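PDB 3AX6: phosphoribosylaminoimidazole carboxylase, ATPase subunit from Thermotoga maritima, which probably catalyses the ATP-dependent carboxylation of 5-aminoimidazole ribonucleotide with bicarbonate to N5-carboxyaminoimidazole ribonucleotide, a step of de novo purine synthesis. Local coordinates for residues E177-V182 against P194-Y199; E226-V231 against I243-T248; V302-E307 against L368-E373; G312-I317 against L330-K335. All blocks are in the same frame, centred on the assembly; numbering follows the deposited sequence.

Overall arrangement
Following the chain from the N terminus, contact 1 closes first, folding strand 174-184 back against strand 190-198 as a hairpin. Contact 2 comes next, where helix 218-235 packs on strand 239-248, the strand that follows it; the two centres lie about 9 Å apart, strands 174-184 and 239-248 are neighbours in one sheet, and both contacts touch ADP. Contact 3 closes a long loop between 302-307 and the C-terminal 368-373, and contact 4, 312-317 against 330-335, falls within that loop. Their centres are about 7 Å apart, and the two contacts are joined by pairing of strands 314-317 and 369-372. The eight-stranded antiparallel sheet continues from the ATP-grasp part into this C-terminal part.

Contact 1: residues E177-V182 against P194-Y199; sequences ELAVMV and PVVEMY. With ADP (adenosine-5'-diphosphate), chain E.
This hairpin of the ATP-grasp domain, strand 174-184 with strand 190-198, carries a ribose-binding glutamate at one end of its pairing. The short strand axes run at 145° and approach to 4.6 Å. Ala179 and Val196 form a hydrogen-bonded antiparallel pair: Val196 N gives a nearly straight bond to Ala179 O at 2.7 Å, and Ala179 N bonds back to Val196 O at 3.0 Å. Met198 N extends the ladder to Glu177 O at 3.0 Å, and a water accepts from Glu177 N and donates to Met198 O. On the side-chain level, Val196 CG2 sits between its own backbone N and carbonyl carbon (chi1 -63° places CG1 away from the carbonyl carbon), which brings this methyl to 3.7 Å from Ala179 CB. Leu178 and Val195 project to the other face, where Leu178 CB meets Val195 CG2 at 4.1 Å. The Glu177 chain runs outward, extended at chi2 (-170°), and its carboxylate receives two ribose hydroxyls of ADP: O3' donates to OE1 at 2.8 Å, and O2' to OE2 at 2.8 Å. Phe246 of strand 239-248 touches the same glutamate. With each oxygen taking a different hydroxyl, the carboxylate grips both ends of the ribose diol, which fixes the rotation of the group and implies recognition of a ribonucleotide.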
# COMPACT_ATOMS: atom_id res chain seq x y z
N GLU A 177 -24.88 -8.37 -11.33
CA GLU A 177 -24.94 -7.57 -10.11
C GLU A 177 -23.69 -6.70 -10.13
O GLU A 177 -22.57 -7.20 -10.25
CB GLU A 177 -25.01 -8.47 -8.87
CG GLU A 177 -26.38 -9.14 -8.74
CD GLU A 177 -26.60 -9.84 -7.41
OE1 GLU A 177 -26.34 -9.21 -6.37
OE2 GLU A 177 -27.04 -11.02 -7.40
N LEU A 178 -23.90 -5.39 -10.03
CA LEU A 178 -22.82 -4.43 -10.12
C LEU A 178 -22.57 -3.60 -8.87
O LEU A 178 -23.46 -3.43 -8.03
CB LEU A 178 -23.08 -3.49 -11.30
CG LEU A 178 -23.54 -4.17 -12.60
CD1 LEU A 178 -24.04 -3.11 -13.57
CD2 LEU A 178 -22.42 -4.98 -13.21
N ALA A 179 -21.35 -3.08 -8.75
CA ALA A 179 -20.97 -2.24 -7.62
C ALA A 179 -20.06 -1.11 -8.08
O ALA A 179 -19.27 -1.26 -9.01
CB ALA A 179 -20.27 -3.08 -6.56
N VAL A 180 -20.18 0.03 -7.42
CA VAL A 180 -19.33 1.17 -7.75
C VAL A 180 -19.07 2.01 -6.51
O VAL A 180 -19.99 2.36 -5.77
CB VAL A 180 -19.98 2.05 -8.84
CG1 VAL A 180 -21.39 2.37 -8.45
CG2 VAL A 180 -19.17 3.34 -9.02
N MSE A 181 -17.79 2.31 -6.27
CA MSE A 181 -17.40 3.14 -5.15
C MSE A 181 -17.47 4.59 -5.60
O MSE A 181 -17.05 4.91 -6.71
CB MSE A 181 -15.95 2.84 -4.72
CG MSE A 181 -15.63 1.39 -4.41
SE MSE A 181 -16.72 0.65 -3.01
CE MSE A 181 -16.23 1.82 -1.56
N VAL A 182 -18.01 5.46 -4.76
CA VAL A 182 -18.07 6.88 -5.08
C VAL A 182 -17.80 7.68 -3.79
O VAL A 182 -18.42 7.47 -2.74
CB VAL A 182 -19.43 7.25 -5.75
CG1 VAL A 182 -20.56 6.54 -5.07
CG2 VAL A 182 -19.64 8.75 -5.71
N PRO A 194 -14.56 2.97 -11.27
CA PRO A 194 -15.17 2.18 -12.34
C PRO A 194 -16.26 1.30 -11.72
O PRO A 194 -16.27 1.06 -10.51
CB PRO A 194 -14.00 1.34 -12.86
CG PRO A 194 -12.81 2.23 -12.59
CD PRO A 194 -13.10 2.76 -11.22
N VAL A 195 -17.21 0.85 -12.53
CA VAL A 195 -18.24 -0.02 -12.00
C VAL A 195 -17.64 -1.42 -12.08
O VAL A 195 -16.93 -1.73 -13.04
CB VAL A 195 -19.56 0.08 -12.83
CG1 VAL A 195 -19.33 0.85 -14.10
CG2 VAL A 195 -20.11 -1.30 -13.13
N VAL A 196 -17.87 -2.25 -11.07
CA VAL A 196 -17.33 -3.60 -11.08
C VAL A 196 -18.42 -4.65 -11.12
O VAL A 196 -19.59 -4.37 -10.83
CB VAL A 196 -16.41 -3.86 -9.87
CG1 VAL A 196 -15.21 -2.94 -9.93
CG2 VAL A 196 -17.17 -3.68 -8.57
N GLU A 197 -18.03 -5.86 -11.49
CA GLU A 197 -18.95 -6.98 -11.63
C GLU A 197 -18.76 -8.03 -10.55
O GLU A 197 -17.63 -8.45 -10.26
CB GLU A 197 -18.73 -7.62 -13.01
CG GLU A 197 -19.63 -8.80 -13.37
CD GLU A 197 -19.24 -9.46 -14.70
OE1 GLU A 197 -18.74 -8.77 -15.61
OE2 GLU A 197 -19.45 -10.68 -14.85
N MSE A 198 -19.87 -8.45 -9.95
CA MSE A 198 -19.84 -9.49 -8.93
C MSE A 198 -19.91 -10.80 -9.69
O MSE A 198 -20.86 -11.03 -10.45
CB MSE A 198 -21.05 -9.39 -8.00
CG MSE A 198 -21.21 -8.05 -7.29
SE MSE A 198 -19.62 -7.52 -6.35
CE MSE A 198 -19.85 -8.57 -4.74
N TYR A 199 -18.91 -11.65 -9.51
CA TYR A 199 -18.89 -12.94 -10.20
C TYR A 199 -19.33 -14.04 -9.23
O TYR A 199 -20.23 -14.82 -9.52
CB TYR A 199 -17.48 -13.23 -10.71
CG TYR A 199 -17.37 -14.49 -11.51
CD1 TYR A 199 -17.67 -14.51 -12.87
CD2 TYR A 199 -16.97 -15.68 -10.91
CE1 TYR A 199 -17.58 -15.68 -13.61
CE2 TYR A 199 -16.87 -16.86 -11.64
CZ TYR A 199 -17.17 -16.85 -12.99
OH TYR A 199 -17.06 -18.00 -13.73
PB ADP E . -28.04 -8.90 1.84
O1B ADP E . -27.00 -8.19 1.05
O2B ADP E . -27.64 -10.47 1.95
O3B ADP E . -28.12 -8.21 3.37
PA ADP E . -29.57 -8.49 -0.45
O1A ADP E . -30.48 -7.35 -0.70
O2A ADP E . -28.11 -8.14 -1.07
O3A ADP E . -29.54 -8.77 1.17
O5' ADP E . -30.21 -9.82 -1.15
C5' ADP E . -29.15 -10.74 -1.45
C4' ADP E . -29.36 -11.37 -2.83
O4' ADP E . -30.78 -11.66 -3.07
C3' ADP E . -28.91 -10.43 -3.96
O3' ADP E . -27.51 -10.54 -4.24
C2' ADP E . -29.81 -10.84 -5.12
O2' ADP E . -29.22 -11.89 -5.89
C1' ADP E . -31.12 -11.27 -4.43
N9 ADP E . -32.14 -10.20 -4.47
C8 ADP E . -32.21 -9.10 -3.65
N7 ADP E . -33.24 -8.36 -3.97
C5 ADP E . -33.89 -8.94 -5.00
C6 ADP E . -35.05 -8.61 -5.77
N6 ADP E . -35.76 -7.47 -5.50
N1 ADP E . -35.43 -9.45 -6.76
C2 ADP E . -34.75 -10.56 -7.04
N3 ADP E . -33.65 -10.90 -6.35
C4 ADP E . -33.20 -10.13 -5.34
O HOH W 1 -23.35 -10.55 -11.51
O HOH W 2 -15.85 0.58 -8.05

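Contact 2: residues E226-V231 against I243-T248; sequences EIATSV and IEMFLT. With ADP (adenosine-5'-diphosphate), chain E.
Ile243 opens the strand side of a helix-on-sheet packing in the ATP-grasp domain, where helix 218-235 lies against strand 239-248; the short axes approach to 9.1 Å at 138°, a spacing that side chains alone bridge. The branch of Ile243 straddles Ala228: CG1 reaches Ala228 CB at 3.9 Å and CG2 lies 4.0 Å from the same CB, so the small methyl is seated against the fork. Farther out, Ile243 CD1 meets Val231 CG1 at 3.8 Å, the two side chains sliding past each other in opposite directions. Val231 CG1 reaches this spot because it stands opposite the backbone N (chi1 169°). Met245, a selenomethionine, is the next residue to face the helix. Its chain is extended at chi2 and bends at chi3 (-80°), which brings SE to 4.0 Å from Ile227 CB, the two side chains meeting at a slant, and swings CE aside, to 4.3 Å from Ala228 CB. Val180 of the neighbouring strand 174-184 lies next to both Ala228 and Met245. The alternation of the strand sends Phe246 to the reverse side, into the ADP pocket, where Glu177 and Asn256 are its neighbours. There the nucleotide comes to the edge of the ring, near its plane, with Phe246 CZ 3.7 Å from ADP C8.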
# COMPACT_ATOMS: atom_id res chain seq x y z
N GLU A 226 -23.63 7.01 -13.11
CA GLU A 226 -24.51 8.15 -12.96
C GLU A 226 -25.48 7.90 -11.79
O GLU A 226 -25.69 8.77 -10.95
CB GLU A 226 -25.30 8.40 -14.26
CG GLU A 226 -24.44 8.87 -15.43
CD GLU A 226 -25.22 9.07 -16.73
OE1 GLU A 226 -24.60 9.48 -17.73
OE2 GLU A 226 -26.45 8.81 -16.76
N ILE A 227 -26.06 6.70 -11.75
CA ILE A 227 -26.99 6.35 -10.68
C ILE A 227 -26.29 6.45 -9.33
O ILE A 227 -26.79 7.07 -8.40
CB ILE A 227 -27.52 4.90 -10.82
CG1 ILE A 227 -28.14 4.68 -12.20
CG2 ILE A 227 -28.54 4.61 -9.73
CD1 ILE A 227 -29.32 5.54 -12.49
N ALA A 228 -25.12 5.82 -9.25
CA ALA A 228 -24.34 5.81 -8.02
C ALA A 228 -23.98 7.20 -7.55
O ALA A 228 -24.11 7.52 -6.37
CB ALA A 228 -23.07 4.99 -8.21
N THR A 229 -23.52 8.03 -8.47
CA THR A 229 -23.16 9.40 -8.14
C THR A 229 -24.36 10.16 -7.59
O THR A 229 -24.25 10.91 -6.62
CB THR A 229 -22.61 10.13 -9.37
OG1 THR A 229 -21.42 9.45 -9.83
CG2 THR A 229 -22.28 11.58 -9.03
N SER A 230 -25.52 9.98 -8.22
CA SER A 230 -26.73 10.66 -7.78
C SER A 230 -27.14 10.24 -6.37
O SER A 230 -27.79 10.99 -5.65
CB SER A 230 -27.87 10.38 -8.75
OG SER A 230 -28.28 9.03 -8.64
N VAL A 231 -26.76 9.02 -5.98
CA VAL A 231 -27.09 8.52 -4.64
C VAL A 231 -26.33 9.31 -3.57
O VAL A 231 -26.92 9.85 -2.63
CB VAL A 231 -26.74 7.03 -4.47
CG1 VAL A 231 -26.85 6.65 -2.99
CG2 VAL A 231 -27.66 6.17 -5.30
N ILE A 243 -21.99 1.47 -3.66
CA ILE A 243 -23.34 1.44 -4.22
C ILE A 243 -23.55 0.15 -5.01
O ILE A 243 -22.94 -0.04 -6.06
CB ILE A 243 -23.59 2.64 -5.16
CG1 ILE A 243 -23.18 3.96 -4.49
CG2 ILE A 243 -25.06 2.68 -5.56
CD1 ILE A 243 -23.89 4.26 -3.19
N GLU A 244 -24.40 -0.73 -4.50
CA GLU A 244 -24.67 -2.00 -5.15
C GLU A 244 -25.91 -1.89 -6.02
O GLU A 244 -26.95 -1.42 -5.57
CB GLU A 244 -24.84 -3.09 -4.10
CG GLU A 244 -23.59 -3.29 -3.27
CD GLU A 244 -23.84 -4.14 -2.05
OE1 GLU A 244 -24.45 -5.22 -2.19
OE2 GLU A 244 -23.41 -3.73 -0.95
N MSE A 245 -25.80 -2.32 -7.27
CA MSE A 245 -26.91 -2.21 -8.20
C MSE A 245 -27.18 -3.50 -8.97
O MSE A 245 -26.34 -4.40 -9.02
CB MSE A 245 -26.64 -1.08 -9.21
CG MSE A 245 -26.44 0.29 -8.58
SE MSE A 245 -25.65 1.57 -9.81
CE MSE A 245 -23.81 0.99 -9.64
N PHE A 246 -28.37 -3.57 -9.57
CA PHE A 246 -28.77 -4.72 -10.38
C PHE A 246 -28.93 -4.28 -11.82
O PHE A 246 -29.50 -3.22 -12.09
CB PHE A 246 -30.13 -5.27 -9.95
CG PHE A 246 -30.15 -5.89 -8.58
CD1 PHE A 246 -29.03 -6.53 -8.07
CD2 PHE A 246 -31.32 -5.87 -7.83
CE1 PHE A 246 -29.08 -7.15 -6.83
CE2 PHE A 246 -31.38 -6.48 -6.59
CZ PHE A 246 -30.25 -7.13 -6.08
N LEU A 247 -28.43 -5.09 -12.74
CA LEU A 247 -28.59 -4.83 -14.17
C LEU A 247 -29.60 -5.91 -14.52
O LEU A 247 -29.25 -7.08 -14.57
CB LEU A 247 -27.29 -5.07 -14.95
CG LEU A 247 -27.49 -5.19 -16.47
CD1 LEU A 247 -28.08 -3.91 -17.01
CD2 LEU A 247 -26.17 -5.49 -17.16
N THR A 248 -30.86 -5.52 -14.74
CA THR A 248 -31.91 -6.49 -15.05
C THR A 248 -31.80 -7.06 -16.44
O THR A 248 -31.05 -6.55 -17.28
CB THR A 248 -33.34 -5.92 -14.89
OG1 THR A 248 -33.58 -4.94 -15.91
CG2 THR A 248 -33.51 -5.30 -13.52
PB ADP E . -28.04 -8.90 1.84
O1B ADP E . -27.00 -8.19 1.05
O2B ADP E . -27.64 -10.47 1.95
O3B ADP E . -28.12 -8.21 3.37
PA ADP E . -29.57 -8.49 -0.45
O1A ADP E . -30.48 -7.35 -0.70
O2A ADP E . -28.11 -8.14 -1.07
O3A ADP E . -29.54 -8.77 1.17
O5' ADP E . -30.21 -9.82 -1.15
C5' ADP E . -29.15 -10.74 -1.45
C4' ADP E . -29.36 -11.37 -2.83
O4' ADP E . -30.78 -11.66 -3.07
C3' ADP E . -28.91 -10.43 -3.96
O3' ADP E . -27.51 -10.54 -4.24
C2' ADP E . -29.81 -10.84 -5.12
O2' ADP E . -29.22 -11.89 -5.89
C1' ADP E . -31.12 -11.27 -4.43
N9 ADP E . -32.14 -10.20 -4.47
C8 ADP E . -32.21 -9.10 -3.65
N7 ADP E . -33.24 -8.36 -3.97
C5 ADP E . -33.89 -8.94 -5.00
C6 ADP E . -35.05 -8.61 -5.77
N6 ADP E . -35.76 -7.47 -5.50
N1 ADP E . -35.43 -9.45 -6.76
C2 ADP E . -34.75 -10.56 -7.04
N3 ADP E . -33.65 -10.90 -6.35
C4 ADP E . -33.20 -10.13 -5.34

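Contact 3: residues V302-E307 against L368-E373; sequences VNLLGE and LKVVSE
Hydrogen bonding between the backbones is carried by Glu307 N, which donates to Val370 O at 3.0 Å with an N-H...O angle of 174°. A water supplements it, donating to Leu305 O and to Glu307 OE2, each at 2.6 Å, and accepting from Val370 N at 3.0 Å; it thus fills the gap where the two chains diverge and ties the carboxylate to both backbones. The charged pair is looser. Glu307 folds at chi2 (-59°), bringing its carboxylate back over the Lys369 chain, and OE2 makes a long salt bridge to Lys369 NZ at 3.9 Å; much of the approach is aliphatic, with Glu307 CG 3.9 Å from Lys369 CB. These pairs join the end of strand 299-305, in the large antiparallel sheet, to strand 369-372, which makes a separate two-stranded ladder with strand 314-317 in the C-terminal part of the enzyme. Apolar contacts come from Leu304. Its CB meets Val370 CG2 at 4.1 Å, while its CD2 branch passes obliquely over Leu368 to reach CB at 4.0 Å. Met344 of strand 343-350 also touches Val370, and Phe347 of that strand touches Leu368.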
# COMPACT_ATOMS: atom_id res chain seq x y z
N VAL A 302 -10.41 -11.95 -5.40
CA VAL A 302 -11.07 -13.12 -4.83
C VAL A 302 -10.82 -13.16 -3.32
O VAL A 302 -9.69 -12.99 -2.87
CB VAL A 302 -10.53 -14.45 -5.45
CG1 VAL A 302 -11.13 -15.64 -4.72
CG2 VAL A 302 -10.87 -14.52 -6.92
N ASN A 303 -11.88 -13.40 -2.56
CA ASN A 303 -11.77 -13.47 -1.11
C ASN A 303 -11.19 -14.80 -0.67
O ASN A 303 -11.49 -15.84 -1.25
CB ASN A 303 -13.14 -13.29 -0.44
CG ASN A 303 -13.65 -11.87 -0.52
OD1 ASN A 303 -12.93 -10.93 -0.18
ND2 ASN A 303 -14.89 -11.70 -0.97
N LEU A 304 -10.35 -14.75 0.35
CA LEU A 304 -9.77 -15.96 0.90
C LEU A 304 -10.51 -16.18 2.21
O LEU A 304 -10.46 -15.34 3.10
CB LEU A 304 -8.28 -15.78 1.18
CG LEU A 304 -7.31 -15.92 0.01
CD1 LEU A 304 -5.90 -15.78 0.53
CD2 LEU A 304 -7.49 -17.27 -0.65
N LEU A 305 -11.21 -17.31 2.31
CA LEU A 305 -11.96 -17.63 3.52
C LEU A 305 -11.36 -18.89 4.12
O LEU A 305 -10.79 -19.72 3.40
CB LEU A 305 -13.44 -17.89 3.20
CG LEU A 305 -14.25 -16.88 2.40
CD1 LEU A 305 -15.67 -17.40 2.25
CD2 LEU A 305 -14.26 -15.52 3.08
N GLY A 306 -11.48 -19.05 5.43
CA GLY A 306 -10.94 -20.24 6.06
C GLY A 306 -11.67 -21.46 5.52
O GLY A 306 -12.89 -21.45 5.41
N GLU A 307 -10.91 -22.49 5.17
CA GLU A 307 -11.49 -23.72 4.65
C GLU A 307 -12.26 -24.44 5.75
O GLU A 307 -11.98 -24.27 6.94
CB GLU A 307 -10.39 -24.66 4.12
CG GLU A 307 -9.73 -24.20 2.83
CD GLU A 307 -10.73 -24.06 1.68
OE1 GLU A 307 -11.45 -25.03 1.38
OE2 GLU A 307 -10.78 -22.96 1.08
N LEU A 368 -4.82 -21.47 -3.66
CA LEU A 368 -4.62 -20.75 -2.41
C LEU A 368 -5.68 -21.13 -1.40
O LEU A 368 -6.87 -21.05 -1.70
CB LEU A 368 -4.69 -19.24 -2.66
CG LEU A 368 -3.35 -18.51 -2.79
CD1 LEU A 368 -3.60 -17.01 -2.98
CD2 LEU A 368 -2.52 -18.76 -1.54
N LYS A 369 -5.26 -21.53 -0.21
CA LYS A 369 -6.21 -21.92 0.81
C LYS A 369 -5.73 -21.65 2.23
O LYS A 369 -4.58 -21.93 2.57
CB LYS A 369 -6.56 -23.40 0.66
CG LYS A 369 -7.19 -23.72 -0.68
CD LYS A 369 -7.77 -25.12 -0.75
CE LYS A 369 -8.48 -25.34 -2.08
NZ LYS A 369 -9.50 -24.27 -2.35
N VAL A 370 -6.61 -21.07 3.04
CA VAL A 370 -6.29 -20.77 4.43
C VAL A 370 -6.71 -21.98 5.24
O VAL A 370 -7.88 -22.35 5.28
CB VAL A 370 -7.06 -19.54 4.93
CG1 VAL A 370 -6.71 -19.27 6.38
CG2 VAL A 370 -6.73 -18.34 4.05
N VAL A 371 -5.73 -22.60 5.89
CA VAL A 371 -5.94 -23.79 6.70
C VAL A 371 -5.44 -23.53 8.12
O VAL A 371 -5.09 -22.40 8.46
CB VAL A 371 -5.19 -24.97 6.02
CG1 VAL A 371 -4.84 -26.07 7.01
CG2 VAL A 371 -6.05 -25.54 4.91
N SER A 372 -5.42 -24.56 8.95
CA SER A 372 -4.95 -24.43 10.32
C SER A 372 -3.56 -25.02 10.43
O SER A 372 -3.19 -25.94 9.70
CB SER A 372 -5.88 -25.18 11.28
OG SER A 372 -5.68 -26.58 11.16
N GLU A 373 -2.79 -24.48 11.37
CA GLU A 373 -1.44 -24.94 11.61
C GLU A 373 -1.53 -26.16 12.54
O GLU A 373 -1.17 -26.02 13.73
CB GLU A 373 -0.63 -23.83 12.28
CG GLU A 373 0.87 -24.02 12.22
CD GLU A 373 1.60 -22.94 13.00
OE1 GLU A 373 1.22 -21.76 12.86
OE2 GLU A 373 2.55 -23.28 13.74
O HOH W 3 -9.29 -20.91 1.60

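Contact 4: residues G312-I317 against L330-K335; sequences GKPALI and LHFYGK
Strands 314-317 and 330-332 run nearly antiparallel, at 163°, but their short axes stay 11.2 Å apart, so they meet as layers through side chains, not as paired neighbours. Gly334 centres an inverse gamma turn, with Lys335 N bonded to Tyr333 O. Pro314 and Leu316, alternate residues of the first strand, both point across. Pro314 CB comes up to the rim of the Phe332 ring, in its plane, 3.6 Å from CZ, while Pro314 CG closes on Lys335 O at 3.3 Å. Both methyls of Leu316 are engaged: CD1 meets Leu330 CD2 tip to tip at 4.0 Å, and CD2 lies 4.0 Å from Phe332 CD1. Leu316 CD1 also stands over one face of the Phe332 ring, 4.2 Å above the plane and displaced to the rim. Phe332 holds its ring out toward the first strand by placing CG opposite the backbone N (chi1 -177°). Met23 of the second subunit packs on Leu316 and Leu330, and Lys22 of that subunit donates to Leu330 O, so this layer forms part of the dimer interface. Such packing of a small two-stranded ladder on the large-sheet strand that is outermost within this chain belongs to the PurK C-terminal domain.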
# COMPACT_ATOMS: atom_id res chain seq x y z
N GLY A 312 -8.09 -22.60 14.56
CA GLY A 312 -6.81 -22.31 15.20
C GLY A 312 -5.90 -21.36 14.44
O GLY A 312 -6.37 -20.45 13.75
N LYS A 313 -4.59 -21.58 14.57
CA LYS A 313 -3.59 -20.74 13.91
C LYS A 313 -3.63 -20.90 12.39
O LYS A 313 -3.49 -22.00 11.87
CB LYS A 313 -2.18 -21.07 14.42
CG LYS A 313 -1.98 -20.71 15.88
CD LYS A 313 -0.56 -21.00 16.36
CE LYS A 313 -0.42 -20.68 17.84
NZ LYS A 313 0.97 -20.87 18.34
N PRO A 314 -3.81 -19.78 11.67
CA PRO A 314 -3.88 -19.76 10.21
C PRO A 314 -2.63 -20.33 9.57
O PRO A 314 -1.53 -20.19 10.10
CB PRO A 314 -4.05 -18.27 9.89
CG PRO A 314 -4.61 -17.68 11.16
CD PRO A 314 -3.82 -18.41 12.21
N ALA A 315 -2.81 -20.96 8.41
CA ALA A 315 -1.71 -21.54 7.65
C ALA A 315 -2.12 -21.53 6.17
O ALA A 315 -3.25 -21.90 5.83
CB ALA A 315 -1.43 -22.96 8.12
N LEU A 316 -1.21 -21.12 5.31
CA LEU A 316 -1.49 -21.04 3.88
C LEU A 316 -0.97 -22.21 3.06
O LEU A 316 0.08 -22.77 3.36
CB LEU A 316 -0.91 -19.75 3.31
CG LEU A 316 -1.55 -18.44 3.76
CD1 LEU A 316 -0.62 -17.29 3.42
CD2 LEU A 316 -2.90 -18.27 3.07
N ILE A 317 -1.72 -22.57 2.02
CA ILE A 317 -1.30 -23.63 1.12
C ILE A 317 -1.48 -23.12 -0.30
O ILE A 317 -2.44 -22.43 -0.61
CB ILE A 317 -2.11 -24.95 1.30
CG1 ILE A 317 -3.53 -24.77 0.76
CG2 ILE A 317 -2.11 -25.37 2.76
CD1 ILE A 317 -4.34 -26.05 0.80
N LEU A 330 -0.94 -11.30 -3.12
CA LEU A 330 -1.71 -11.73 -1.97
C LEU A 330 -1.84 -10.70 -0.85
O LEU A 330 -0.89 -9.99 -0.52
CB LEU A 330 -1.09 -13.00 -1.40
CG LEU A 330 -1.58 -13.41 -0.01
CD1 LEU A 330 -3.08 -13.70 -0.05
CD2 LEU A 330 -0.80 -14.63 0.45
N HIS A 331 -3.03 -10.63 -0.27
CA HIS A 331 -3.31 -9.72 0.83
C HIS A 331 -3.94 -10.50 1.98
O HIS A 331 -5.15 -10.54 2.13
CB HIS A 331 -4.26 -8.61 0.37
CG HIS A 331 -4.27 -7.42 1.28
ND1 HIS A 331 -4.14 -7.53 2.65
CD2 HIS A 331 -4.42 -6.10 1.02
CE1 HIS A 331 -4.22 -6.33 3.19
NE2 HIS A 331 -4.39 -5.45 2.23
N PHE A 332 -3.10 -11.13 2.79
CA PHE A 332 -3.54 -11.93 3.93
C PHE A 332 -3.68 -11.02 5.15
O PHE A 332 -2.71 -10.38 5.55
CB PHE A 332 -2.50 -13.02 4.18
CG PHE A 332 -2.85 -13.96 5.29
CD1 PHE A 332 -3.76 -14.98 5.09
CD2 PHE A 332 -2.22 -13.85 6.53
CE1 PHE A 332 -4.05 -15.89 6.11
CE2 PHE A 332 -2.50 -14.75 7.55
CZ PHE A 332 -3.41 -15.77 7.34
N TYR A 333 -4.87 -10.96 5.73
CA TYR A 333 -5.08 -10.13 6.91
C TYR A 333 -4.52 -10.93 8.09
O TYR A 333 -4.69 -12.15 8.15
CB TYR A 333 -6.56 -9.84 7.15
CG TYR A 333 -7.38 -9.51 5.92
CD1 TYR A 333 -6.86 -8.70 4.89
CD2 TYR A 333 -8.69 -9.98 5.78
CE1 TYR A 333 -7.63 -8.38 3.76
CE2 TYR A 333 -9.47 -9.66 4.66
CZ TYR A 333 -8.93 -8.86 3.65
OH TYR A 333 -9.68 -8.57 2.53
N GLY A 334 -3.87 -10.26 9.03
CA GLY A 334 -3.30 -10.97 10.16
C GLY A 334 -4.28 -11.34 11.27
O GLY A 334 -4.17 -10.84 12.38
N LYS A 335 -5.23 -12.22 10.98
CA LYS A 335 -6.18 -12.62 12.01
C LYS A 335 -5.57 -13.71 12.87
O LYS A 335 -4.96 -14.66 12.36
CB LYS A 335 -7.51 -13.06 11.38
CG LYS A 335 -8.28 -11.86 10.81
CD LYS A 335 -9.67 -12.18 10.29
CE LYS A 335 -10.38 -10.88 9.93
NZ LYS A 335 -11.70 -11.07 9.27